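Local coordinates for protein Na Glutathione S-transferase 1 (Necator americanus, PDB 2ON7) that probably catalyses the conjugation of glutathione to electrophilic compounds, as a dimeric glutathione S-transferase of the human hookworm, at residues F135-K138 / F139-S143; V32-D35 / K36-A40. All coordinates share one frame; numbering follows the deposited sequence.

How the contacts relate
Contact 1 (135-138 with 139-143) and contact 2 (32-35 with 36-40) are both local, each made within one unbroken run of chain, but they sit at helix ends of opposite sense: contact 2 starts helix 36-42, whereas contact 1 finishes helix 117-141. They belong to the two different domains of the glutathione S-transferase fold, the thioredoxin-like N-terminal domain for contact 2 and the all-helical C-terminal domain for contact 1. Their centres lie 38 Å apart, on opposite sides of the chain's centre, and their nearest atoms are about 24 Å from each other. Contact 1 also reaches the second subunit through Pro-47 of that chain.

Contact 1: residues F135-K138 / F139-S143; sequences FITK and FLKKS
Thr-137 O accepts from Lys-141 N at 2.7 Å, and the bond is nearly straight, 171° at the hydrogen. It is one of three i to i+4 backbone bonds that join 135-138 to 139-143, with a weak fourth. Leu-140 N to Ile-136 O and Lys-142 N to Lys-138 O are longer; the weak one, Phe-139 N to Phe-135 O, measures 3.4 Å.

Apolar contact runs along the buried side, where Ile-136 and Leu-140 pass at a slant. A chi1 of -59° in Ile-136 turns CG2 away from the backbone N, and it is this methyl that meets Leu-140 CD2, at 3.9 Å. Both residues also pack on Leu-148, while Ile-136 touches Leu-91 of helix 82-109 and Leu-140 touches His-184 of helix 179-189.

Two lysines add aliphatic contacts. The side chain of Lys-141 runs alongside that of Thr-137 in the same direction, its CG 4.1 Å from Thr-137 OG1. Lys-142 CG approaches Lys-138 O at 3.3 Å.

The Phe-139 ring turns an edge to the carbonyl of Phe-135: CD1 is 3.6 Å from Phe-135 O, which lies in the ring plane. Both phenylalanines pack on Pro-47 of the second subunit.

At Lys-142 (psi 11°) the chain departs from the helix, and Ser-143 N bonds to Leu-140 O at 2.9 Å. The arrangement is the C-terminal turn of an alpha helix, here ending helix 117-141 in the all-helical domain of a glutathione S-transferase.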
loop_
_atom_site.group_PDB
_atom_site.type_symbol
_atom_site.label_atom_id
_atom_site.label_comp_id
_atom_site.label_asym_id
_atom_site.label_seq_id
_atom_site.Cartn_x
_atom_site.Cartn_y
_atom_site.Cartn_z
ATOM N N PHE A 135 1.280 16.036 7.944
ATOM C CA PHE A 135 0.463 14.959 8.532
ATOM C C PHE A 135 1.191 14.131 9.577
ATOM O O PHE A 135 0.657 13.872 10.658
ATOM C CB PHE A 135 -0.082 14.026 7.456
ATOM C CG PHE A 135 -0.894 14.734 6.403
ATOM C CD1 PHE A 135 -0.641 14.511 5.052
ATOM C CD2 PHE A 135 -1.913 15.610 6.765
ATOM C CE1 PHE A 135 -1.381 15.158 4.090
ATOM C CE2 PHE A 135 -2.671 16.252 5.804
ATOM C CZ PHE A 135 -2.392 16.037 4.457
ATOM N N ILE A 136 2.408 13.709 9.240
ATOM C CA ILE A 136 3.248 12.995 10.204
ATOM C C ILE A 136 3.339 13.811 11.523
ATOM O O ILE A 136 3.141 13.241 12.576
ATOM C CB ILE A 136 4.645 12.547 9.598
ATOM C CG1 ILE A 136 4.464 11.626 8.391
ATOM C CG2 ILE A 136 5.486 11.787 10.578
ATOM C CD1 ILE A 136 3.791 10.220 8.665
ATOM N N THR A 137 3.569 15.125 11.478
ATOM C CA THR A 137 3.759 15.812 12.766
ATOM C C THR A 137 2.504 15.977 13.630
ATOM O O THR A 137 2.649 16.033 14.853
ATOM C CB THR A 137 4.725 17.065 12.775
ATOM O OG1 THR A 137 4.069 18.254 13.276
ATOM C CG2 THR A 137 5.405 17.319 11.419
ATOM N N LYS A 138 1.306 16.025 13.021
ATOM C CA LYS A 138 0.033 15.913 13.772
ATOM C C LYS A 138 -0.035 14.607 14.594
ATOM O O LYS A 138 -0.339 14.626 15.783
ATOM C CB LYS A 138 -1.210 16.025 12.865
ATOM C CG LYS A 138 -1.378 17.354 12.118
ATOM C CD LYS A 138 -2.345 17.242 10.922
ATOM C CE LYS A 138 -3.155 18.566 10.714
ATOM N NZ LYS A 138 -2.330 19.847 10.611
ATOM N N PHE A 139 0.270 13.481 13.966
ATOM C CA PHE A 139 0.430 12.217 14.716
ATOM C C PHE A 139 1.452 12.269 15.872
ATOM O O PHE A 139 1.211 11.761 16.963
ATOM C CB PHE A 139 0.718 11.039 13.768
ATOM C CG PHE A 139 -0.526 10.469 13.132
ATOM C CD1 PHE A 139 -1.087 11.066 11.995
ATOM C CD2 PHE A 139 -1.146 9.339 13.668
ATOM C CE1 PHE A 139 -2.245 10.558 11.422
ATOM C CE2 PHE A 139 -2.298 8.790 13.071
ATOM C CZ PHE A 139 -2.838 9.410 11.944
ATOM N N LEU A 140 2.589 12.880 15.608
ATOM C CA LEU A 140 3.617 13.014 16.598
ATOM C C LEU A 140 3.162 13.953 17.740
ATOM O O LEU A 140 3.299 13.597 18.908
ATOM C CB LEU A 140 4.904 13.480 15.924
ATOM C CG LEU A 140 6.141 12.605 15.638
ATOM C CD1 LEU A 140 6.012 11.177 16.128
ATOM C CD2 LEU A 140 6.553 12.707 14.168
ATOM N N LYS A 141 2.607 15.121 17.429
ATOM C CA LYS A 141 2.076 16.034 18.492
ATOM C C LYS A 141 1.028 15.385 19.448
ATOM O O LYS A 141 0.988 15.681 20.645
ATOM C CB LYS A 141 1.520 17.348 17.901
ATOM C CG LYS A 141 2.524 18.151 17.043
ATOM C CD LYS A 141 3.033 19.420 17.712
ATOM C CE LYS A 141 3.317 20.522 16.685
ATOM N NZ LYS A 141 3.246 21.865 17.343
ATOM N N LYS A 142 0.188 14.502 18.928
ATOM C CA LYS A 142 -0.747 13.787 19.811
ATOM C C LYS A 142 -0.195 12.514 20.434
ATOM O O LYS A 142 -0.958 11.742 21.041
ATOM C CB LYS A 142 -2.101 13.524 19.150
ATOM C CG LYS A 142 -2.133 12.829 17.835
ATOM C CD LYS A 142 -3.609 12.811 17.422
ATOM C CE LYS A 142 -3.790 12.256 16.043
ATOM N NZ LYS A 142 -5.153 11.629 15.858
ATOM N N SER A 143 1.121 12.316 20.290
ATOM C CA SER A 143 1.808 11.182 20.892
ATOM C C SER A 143 2.827 11.585 21.958
ATOM O O SER A 143 3.963 11.973 21.617
ATOM C CB SER A 143 2.539 10.394 19.826
ATOM O OG SER A 143 3.166 9.299 20.450
#

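Contact 2: residues V32-D35 / K36-A40; sequences VRLD and KEQFA
Asp-35 is the N-cap of helix 36-42, its carboxylate accepting from Gln-38 N at the junction where strand 30-34 of the thioredoxin-like domain passes into the helix. Its CG sits between the backbone N and the carbonyl carbon (chi1 83°), which brings OD2 to the amide of Gln-38; the oxygen is met nearly in line with its C-O bond. The backbone of the same residue bonds too, Phe-39 N reaching Asp-35 O at 3.1 Å. Asp-35 thus takes the amides of Gln-38 (through OD2) and Phe-39 (through O). A carboxylate at this end would probably also interact favourably with the helix dipole.

Beside the cap, the CB of Leu-34 points toward the helix, and its two methyls part. CD1 lies 4.0 Å from Phe-39 CA and near the plane of the Phe-39 ring, at its edge. CD2 comes to 3.4 Å from Gln-38 CG where the two chains slant across each other, a tight approach probably affected by coordinate error. The Phe-39 ring also meets that of Phe-9. The strand and helix segments run at 102° to one another, so the chain turns sharply at Asp-35. The capping bond itself is 2.9 Å long from Gln-38 N to Asp-35 OD2, with 167° at the hydrogen.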
loop_
_atom_site.group_PDB
_atom_site.type_symbol
_atom_site.label_atom_id
_atom_site.label_comp_id
_atom_site.label_asym_id
_atom_site.label_seq_id
_atom_site.Cartn_x
_atom_site.Cartn_y
_atom_site.Cartn_z
ATOM N N VAL A 32 20.065 -11.841 1.552
ATOM C CA VAL A 32 20.647 -12.102 0.200
ATOM C C VAL A 32 20.579 -10.815 -0.619
ATOM O O VAL A 32 19.500 -10.278 -0.860
ATOM C CB VAL A 32 19.909 -13.261 -0.571
ATOM C CG1 VAL A 32 20.626 -13.630 -1.933
ATOM C CG2 VAL A 32 19.796 -14.488 0.284
ATOM N N ARG A 33 21.733 -10.302 -0.999
ATOM C CA ARG A 33 21.834 -8.997 -1.656
ATOM C C ARG A 33 22.272 -9.126 -3.132
ATOM O O ARG A 33 23.389 -9.533 -3.409
ATOM C CB ARG A 33 22.766 -8.094 -0.860
ATOM C CG ARG A 33 22.235 -7.831 0.557
ATOM C CD ARG A 33 23.240 -7.096 1.384
ATOM N NE ARG A 33 22.682 -6.695 2.666
ATOM C CZ ARG A 33 22.494 -5.428 3.047
ATOM N NH1 ARG A 33 22.874 -4.429 2.250
ATOM N NH2 ARG A 33 21.929 -5.184 4.213
ATOM N N LEU A 34 21.382 -8.789 -4.067
ATOM C CA LEU A 34 21.670 -8.953 -5.512
ATOM C C LEU A 34 22.186 -7.680 -6.157
ATOM O O LEU A 34 21.796 -6.579 -5.753
ATOM C CB LEU A 34 20.433 -9.439 -6.295
ATOM C CG LEU A 34 19.618 -10.620 -5.753
ATOM C CD1 LEU A 34 18.310 -10.769 -6.530
ATOM C CD2 LEU A 34 20.410 -11.966 -5.699
ATOM N N ASP A 35 23.080 -7.843 -7.145
ATOM C CA ASP A 35 23.414 -6.748 -8.075
ATOM C C ASP A 35 22.399 -6.735 -9.215
ATOM O O ASP A 35 21.502 -7.583 -9.223
ATOM C CB ASP A 35 24.883 -6.768 -8.542
ATOM C CG ASP A 35 25.148 -7.712 -9.687
ATOM O OD1 ASP A 35 26.263 -7.602 -10.232
ATOM O OD2 ASP A 35 24.299 -8.563 -10.051
ATOM N N LYS A 36 22.501 -5.776 -10.137
ATOM C CA LYS A 36 21.522 -5.675 -11.231
ATOM C C LYS A 36 21.402 -6.971 -12.064
ATOM O O LYS A 36 20.290 -7.462 -12.299
ATOM C CB LYS A 36 21.712 -4.396 -12.094
ATOM C CG LYS A 36 22.701 -4.477 -13.272
ATOM C CD LYS A 36 24.193 -4.284 -12.855
ATOM C CE LYS A 36 25.102 -4.065 -14.062
ATOM N NZ LYS A 36 25.863 -5.298 -14.406
ATOM N N GLU A 37 22.540 -7.539 -12.453
ATOM C CA GLU A 37 22.575 -8.693 -13.349
ATOM C C GLU A 37 22.034 -9.981 -12.724
ATOM O O GLU A 37 21.423 -10.790 -13.400
ATOM C CB GLU A 37 23.984 -8.905 -13.864
ATOM C CG GLU A 37 24.081 -9.818 -15.073
ATOM C CD GLU A 37 25.520 -10.155 -15.409
ATOM O OE1 GLU A 37 26.390 -9.717 -14.622
ATOM O OE2 GLU A 37 25.779 -10.834 -16.447
ATOM N N GLN A 38 22.248 -10.172 -11.429
ATOM C CA GLN A 38 21.647 -11.304 -10.745
ATOM C C GLN A 38 20.129 -11.108 -10.497
ATOM O O GLN A 38 19.369 -12.083 -10.421
ATOM C CB GLN A 38 22.408 -11.583 -9.460
ATOM C CG GLN A 38 21.893 -12.780 -8.676
ATOM C CD GLN A 38 22.378 -14.110 -9.198
ATOM O OE1 GLN A 38 23.190 -14.178 -10.129
ATOM N NE2 GLN A 38 21.892 -15.187 -8.586
ATOM N N PHE A 39 19.680 -9.859 -10.398
ATOM C CA PHE A 39 18.244 -9.618 -10.352
ATOM C C PHE A 39 17.570 -10.066 -11.655
ATOM O O PHE A 39 16.552 -10.767 -11.628
ATOM C CB PHE A 39 17.882 -8.168 -9.994
ATOM C CG PHE A 39 16.410 -7.889 -10.071
ATOM C CD1 PHE A 39 15.545 -8.347 -9.066
ATOM C CD2 PHE A 39 15.869 -7.197 -11.162
ATOM C CE1 PHE A 39 14.153 -8.124 -9.163
ATOM C CE2 PHE A 39 14.493 -6.951 -11.257
ATOM C CZ PHE A 39 13.630 -7.428 -10.281
ATOM N N ALA A 40 18.160 -9.673 -12.781
ATOM C CA ALA A 40 17.647 -10.016 -14.095
ATOM C C ALA A 40 17.412 -11.539 -14.270
ATOM O O ALA A 40 16.435 -11.938 -14.909
ATOM C CB ALA A 40 18.560 -9.454 -15.175
#